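Local coordinates for gamma-glutamyltranspeptidase (Ggt) (Helicobacter pylori 26695, PDB 5BPK), which probably cleaves the gamma-glutamyl bond of glutathione and related compounds, as an Ntn-hydrolase that passes the gamma-glutamyl group to water or an amino acid, at residues A[292-296]-A[314-319]; A[281-287]-A[326-332]. All blocks are in the same frame, centred on the assembly; numbering follows the deposited sequence.

Contact 1 of 2, residues A[292-296]-A[314-319]; sequences ILNVM and IAAEAM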
loop_
_atom_site.group_PDB
_atom_site.type_symbol
_atom_site.label_atom_id
_atom_site.label_comp_id
_atom_site.label_asym_id
_atom_site.label_seq_id
_atom_site.Cartn_x
_atom_site.Cartn_y
_atom_site.Cartn_z
ATOM N N ILE A 292 -8.310 -1.307 15.745
ATOM C CA ILE A 292 -8.145 0.037 16.320
ATOM C C ILE A 292 -9.495 0.782 16.312
ATOM O O ILE A 292 -9.894 1.396 17.305
ATOM C CB ILE A 292 -7.039 0.832 15.591
ATOM C CG1 ILE A 292 -5.669 0.189 15.830
ATOM C CG2 ILE A 292 -6.995 2.264 16.077
ATOM C CD1 ILE A 292 -4.620 0.574 14.794
ATOM N N LEU A 293 -10.205 0.708 15.199
ATOM C CA LEU A 293 -11.580 1.209 15.134
ATOM C C LEU A 293 -12.480 0.591 16.211
ATOM O O LEU A 293 -13.284 1.297 16.829
ATOM C CB LEU A 293 -12.182 0.979 13.740
ATOM C CG LEU A 293 -11.666 1.921 12.636
ATOM C CD1 LEU A 293 -12.175 1.525 11.257
ATOM C CD2 LEU A 293 -12.013 3.397 12.915
ATOM N N ASN A 294 -12.367 -0.719 16.422
ATOM C CA ASN A 294 -13.146 -1.387 17.461
ATOM C C ASN A 294 -12.892 -0.769 18.820
ATOM O O ASN A 294 -13.831 -0.602 19.590
ATOM C CB ASN A 294 -12.865 -2.893 17.577
ATOM C CG ASN A 294 -13.441 -3.718 16.440
ATOM O OD1 ASN A 294 -14.363 -3.305 15.739
ATOM N ND2 ASN A 294 -12.917 -4.939 16.293
ATOM N N VAL A 295 -11.624 -0.492 19.141
ATOM C CA VAL A 295 -11.294 0.121 20.433
ATOM C C VAL A 295 -11.959 1.501 20.514
ATOM O O VAL A 295 -12.638 1.823 21.495
ATOM C CB VAL A 295 -9.758 0.251 20.670
ATOM C CG1 VAL A 295 -9.463 0.958 22.000
ATOM C CG2 VAL A 295 -9.086 -1.110 20.655
ATOM N N MET A 296 -11.765 2.297 19.466
ATOM C CA MET A 296 -12.283 3.665 19.383
ATOM C C MET A 296 -13.816 3.726 19.486
ATOM O O MET A 296 -14.377 4.701 20.012
ATOM C CB MET A 296 -11.842 4.294 18.061
ATOM C CG MET A 296 -10.342 4.576 18.001
ATOM S SD MET A 296 -9.715 4.959 16.350
ATOM C CE MET A 296 -10.825 6.282 15.833
ATOM N N ILE A 314 -7.177 8.066 23.038
ATOM C CA ILE A 314 -7.854 6.778 22.870
ATOM C C ILE A 314 -7.325 6.050 21.628
ATOM O O ILE A 314 -6.971 4.862 21.684
ATOM C CB ILE A 314 -9.381 6.955 22.795
ATOM C CG1 ILE A 314 -9.920 7.422 24.149
ATOM C CG2 ILE A 314 -10.048 5.661 22.387
ATOM C CD1 ILE A 314 -11.336 7.955 24.097
ATOM N N ALA A 315 -7.265 6.763 20.507
ATOM C CA ALA A 315 -6.729 6.194 19.256
ATOM C C ALA A 315 -5.289 5.718 19.401
ATOM O O ALA A 315 -4.945 4.630 18.921
ATOM C CB ALA A 315 -6.832 7.212 18.118
ATOM N N ALA A 316 -4.447 6.547 20.008
ATOM C CA ALA A 316 -3.022 6.252 20.121
ATOM C C ALA A 316 -2.761 5.039 21.017
ATOM O O ALA A 316 -1.863 4.247 20.739
ATOM C CB ALA A 316 -2.250 7.482 20.628
ATOM N N GLU A 317 -3.504 4.918 22.119
ATOM C CA GLU A 317 -3.356 3.727 22.961
ATOM C C GLU A 317 -3.839 2.452 22.254
ATOM O O GLU A 317 -3.236 1.376 22.405
ATOM C CB GLU A 317 -4.030 3.906 24.316
ATOM C CG GLU A 317 -3.399 5.018 25.163
ATOM C CD GLU A 317 -1.896 4.837 25.324
ATOM O OE1 GLU A 317 -1.498 3.900 26.034
ATOM O OE2 GLU A 317 -1.119 5.615 24.722
ATOM N N ALA A 318 -4.899 2.564 21.452
ATOM C CA ALA A 318 -5.347 1.428 20.653
ATOM C C ALA A 318 -4.280 1.036 19.628
ATOM O O ALA A 318 -4.011 -0.146 19.446
ATOM C CB ALA A 318 -6.674 1.722 19.959
ATOM N N MET A 319 -3.685 2.028 18.966
ATOM C CA MET A 319 -2.596 1.801 18.010
ATOM C C MET A 319 -1.426 1.093 18.680
ATOM O O MET A 319 -0.867 0.162 18.132
ATOM C CB MET A 319 -2.084 3.126 17.437
ATOM C CG MET A 319 -3.040 3.846 16.523
ATOM S SD MET A 319 -2.513 5.548 16.201
ATOM C CE MET A 319 -3.851 6.084 15.107
#
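Ile-292, Val-295 and Met-296 form one wall of a buried helix pair in which helix 309-329 runs back roughly antiparallel to helix 285-296. The short segments come within 8.9 Å axis to axis, at 140° between their directions. Ala-318 makes this closeness possible: its single methyl points toward Val-295, and the two CB atoms lie 3.5 Å apart, tighter than usual van der Waals contact. With CG1 anti to the backbone N (chi1 177°), both CG1 and CG2 of Val-295 also rest on that methyl, straddling it. One turn earlier Ile-292 splits its branches: CG2 adds to the cover over Ala-318 CB at 3.9 Å, while CD1 reaches Met-319, meeting CG at 4.0 Å where the two side chains cross at about a right angle. At the other end the flexible Met-296 chain, bent at chi3 (52°), lays SD against Ala-315 CB at 4.1 Å, and Ile-314 CG2 comes against Met-296 CA. The side-chain pairs that meet are all apolar, as suits a buried seam. Ala-349, Ile-352 and Phe-353 of helix 346-354 cover Val-295, and Tyr-271 of strand 262-271 receives Met-296. Such a helical layer packed against a beta sheet is typical of the Ntn-hydrolase sandwich.

Contact 2 of 2, residues A[281-287]-A[326-332]; sequences PPSSGGT and RSVYMGD. With EDO (1,2-ethanediol), chain Q.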
loop_
_atom_site.group_PDB
_atom_site.type_symbol
_atom_site.label_atom_id
_atom_site.label_comp_id
_atom_site.label_asym_id
_atom_site.label_seq_id
_atom_site.Cartn_x
_atom_site.Cartn_y
_atom_site.Cartn_z
ATOM N N PRO A 281 -4.627 -11.341 5.788
ATOM C CA PRO A 281 -3.278 -11.848 5.579
ATOM C C PRO A 281 -3.067 -12.286 4.132
ATOM O O PRO A 281 -3.945 -12.916 3.548
ATOM C CB PRO A 281 -3.202 -13.021 6.558
ATOM C CG PRO A 281 -4.010 -12.521 7.719
ATOM C CD PRO A 281 -5.192 -11.837 7.055
ATOM N N PRO A 282 -1.898 -11.983 3.550
ATOM C CA PRO A 282 -0.629 -11.599 4.157
ATOM C C PRO A 282 -0.413 -10.115 4.456
ATOM O O PRO A 282 0.708 -9.729 4.772
ATOM C CB PRO A 282 0.389 -12.093 3.131
ATOM C CG PRO A 282 -0.303 -11.889 1.852
ATOM C CD PRO A 282 -1.737 -12.239 2.113
ATOM N N SER A 283 -1.460 -9.300 4.388
ATOM C CA SER A 283 -1.394 -7.994 5.034
ATOM C C SER A 283 -1.876 -8.076 6.485
ATOM O O SER A 283 -2.755 -8.870 6.811
ATOM C CB SER A 283 -2.200 -6.948 4.294
ATOM O OG SER A 283 -1.873 -5.683 4.811
ATOM N N SER A 284 -1.278 -7.243 7.332
ATOM C CA SER A 284 -1.742 -6.995 8.690
ATOM C C SER A 284 -2.696 -5.799 8.710
ATOM O O SER A 284 -3.355 -5.541 9.720
ATOM C CB SER A 284 -0.542 -6.664 9.584
ATOM O OG SER A 284 0.040 -5.419 9.215
ATOM N N GLY A 285 -2.775 -5.073 7.597
ATOM C CA GLY A 285 -3.425 -3.766 7.591
ATOM C C GLY A 285 -4.897 -3.770 7.962
ATOM O O GLY A 285 -5.326 -3.037 8.850
ATOM N N GLY A 286 -5.664 -4.612 7.287
ATOM C CA GLY A 286 -7.101 -4.692 7.541
ATOM C C GLY A 286 -7.416 -5.122 8.967
ATOM O O GLY A 286 -8.334 -4.586 9.612
ATOM N N THR A 287 -6.649 -6.083 9.470
ATOM C CA THR A 287 -6.892 -6.605 10.806
ATOM C C THR A 287 -6.696 -5.517 11.845
ATOM O O THR A 287 -7.562 -5.300 12.695
ATOM C CB THR A 287 -5.975 -7.808 11.099
ATOM O OG1 THR A 287 -6.322 -8.887 10.219
ATOM C CG2 THR A 287 -6.075 -8.267 12.561
ATOM N N ARG A 326 0.843 -6.946 16.292
ATOM C CA ARG A 326 1.395 -7.185 14.954
ATOM C C ARG A 326 2.735 -7.912 14.992
ATOM O O ARG A 326 2.978 -8.829 14.200
ATOM C CB ARG A 326 1.579 -5.849 14.219
ATOM C CG ARG A 326 1.976 -5.964 12.751
ATOM C CD ARG A 326 2.401 -4.597 12.214
ATOM N NE ARG A 326 2.543 -4.613 10.756
ATOM C CZ ARG A 326 3.604 -5.060 10.071
ATOM N NH1 ARG A 326 4.684 -5.523 10.690
ATOM N NH2 ARG A 326 3.592 -5.037 8.740
ATOM N N SER A 327 3.592 -7.502 15.919
ATOM C CA SER A 327 4.969 -7.993 16.009
ATOM C C SER A 327 5.101 -9.495 16.328
ATOM O O SER A 327 6.143 -10.090 16.057
ATOM C CB SER A 327 5.751 -7.184 17.054
ATOM O OG SER A 327 5.397 -7.566 18.366
ATOM N N VAL A 328 4.049 -10.071 16.908
ATOM C CA VAL A 328 4.030 -11.475 17.307
ATOM C C VAL A 328 3.108 -12.321 16.433
ATOM O O VAL A 328 3.489 -13.400 15.976
ATOM C CB VAL A 328 3.568 -11.614 18.772
ATOM C CG1 VAL A 328 3.444 -13.078 19.149
ATOM C CG2 VAL A 328 4.532 -10.885 19.698
ATOM N N TYR A 329 1.896 -11.828 16.196
ATOM C CA TYR A 329 0.815 -12.656 15.626
ATOM C C TYR A 329 0.688 -12.682 14.114
ATOM O O TYR A 329 0.023 -13.576 13.584
ATOM C CB TYR A 329 -0.527 -12.255 16.229
ATOM C CG TYR A 329 -0.593 -12.403 17.730
ATOM C CD1 TYR A 329 -0.479 -13.657 18.342
ATOM C CD2 TYR A 329 -0.822 -11.302 18.538
ATOM C CE1 TYR A 329 -0.559 -13.784 19.729
ATOM C CE2 TYR A 329 -0.900 -11.420 19.906
ATOM C CZ TYR A 329 -0.767 -12.656 20.498
ATOM O OH TYR A 329 -0.850 -12.745 21.872
ATOM N N MET A 330 1.306 -11.730 13.418
ATOM C CA MET A 330 1.003 -11.532 12.002
ATOM C C MET A 330 2.084 -12.043 11.037
ATOM O O MET A 330 3.285 -11.827 11.225
ATOM C CB MET A 330 0.677 -10.056 11.750
ATOM C CG MET A 330 -0.428 -9.523 12.664
ATOM S SD MET A 330 -2.059 -10.312 12.535
ATOM C CE MET A 330 -2.508 -9.955 10.840
ATOM N N GLY A 331 1.613 -12.739 10.007
ATOM C CA GLY A 331 2.443 -13.270 8.924
ATOM C C GLY A 331 1.526 -13.852 7.859
ATOM O O GLY A 331 0.303 -13.713 7.935
ATOM N N ASP A 332 2.113 -14.508 6.870
ATOM C CA ASP A 332 1.352 -15.194 5.815
ATOM C C ASP A 332 0.627 -16.401 6.428
ATOM O O ASP A 332 1.262 -17.371 6.838
ATOM C CB ASP A 332 2.327 -15.639 4.721
ATOM C CG ASP A 332 1.653 -16.292 3.529
ATOM O OD1 ASP A 332 0.432 -16.566 3.555
ATOM O OD2 ASP A 332 2.390 -16.541 2.544
HETATM C C1 EDO Q . 8.643 -6.161 9.990
HETATM O O1 EDO Q . 7.403 -6.810 9.666
HETATM C C2 EDO Q . 9.851 -6.997 9.587
HETATM O O2 EDO Q . 10.874 -6.944 10.601
#
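Arg-326 and Ser-284 make the polar link of this contact: NE gives a weak, bent bond to OG (3.0 Å, N-H...acceptor angle 129°), with OG placed obliquely to the guanidinium plane. CG anti to the backbone N (chi1 -172°) and an extended chain through NE give arginine the necessary span. A 1,2-ethanediol, probably from the crystallisation liquor, sits at the guanidinium edge, taking a bond from NH1 to its O1 of 3.2 Å. The stronger partner of Ser-284 OG is Ser-72 O of the other chain; the arginine bond is secondary. Met-330 follows, the first residue beyond the helix. In the conformer described, one of two deposited, its chain folds at chi2 and chi3 and puts CE 3.7 Å from Ser-284 CA, facing Thr-287 tip to tip with OG1 at 4.0 Å. Gly-331 is fully extended, and its O lies 3.8 Å from Pro-281 CB. Asp-332 then sets its CB 4.3 Å from CB of Pro-282, the residue after a cis peptide bond; its OD2 is bonded by Arg-69 N of the second chain. Val-340 and Leu-343 of helix 340-343 pack beside Thr-287, and Phe-87 of strand 85-91 meets Pro-282.

Both contacts join helix 285-296 to helix 309-329, at different levels of the same pair. Along the chain the order is 281-287, 292-296, 314-319, 326-332, so contact 1 is nested inside the loop that contact 2 closes. Their centres lie about 17 Å apart and their nearest atoms about 5 Å, without touching. Contact 1 is an apolar seam in the helical body, whereas contact 2 ties the loop entering the first helix to the exit of the second. The side chain of Arg-326 comes within about 5 Å of the bound dihydrooxazolyl amino acid, against about 14 Å for Ile-292, which places the open end of the helix pair, where the chain enters and leaves, beside the ligand pocket.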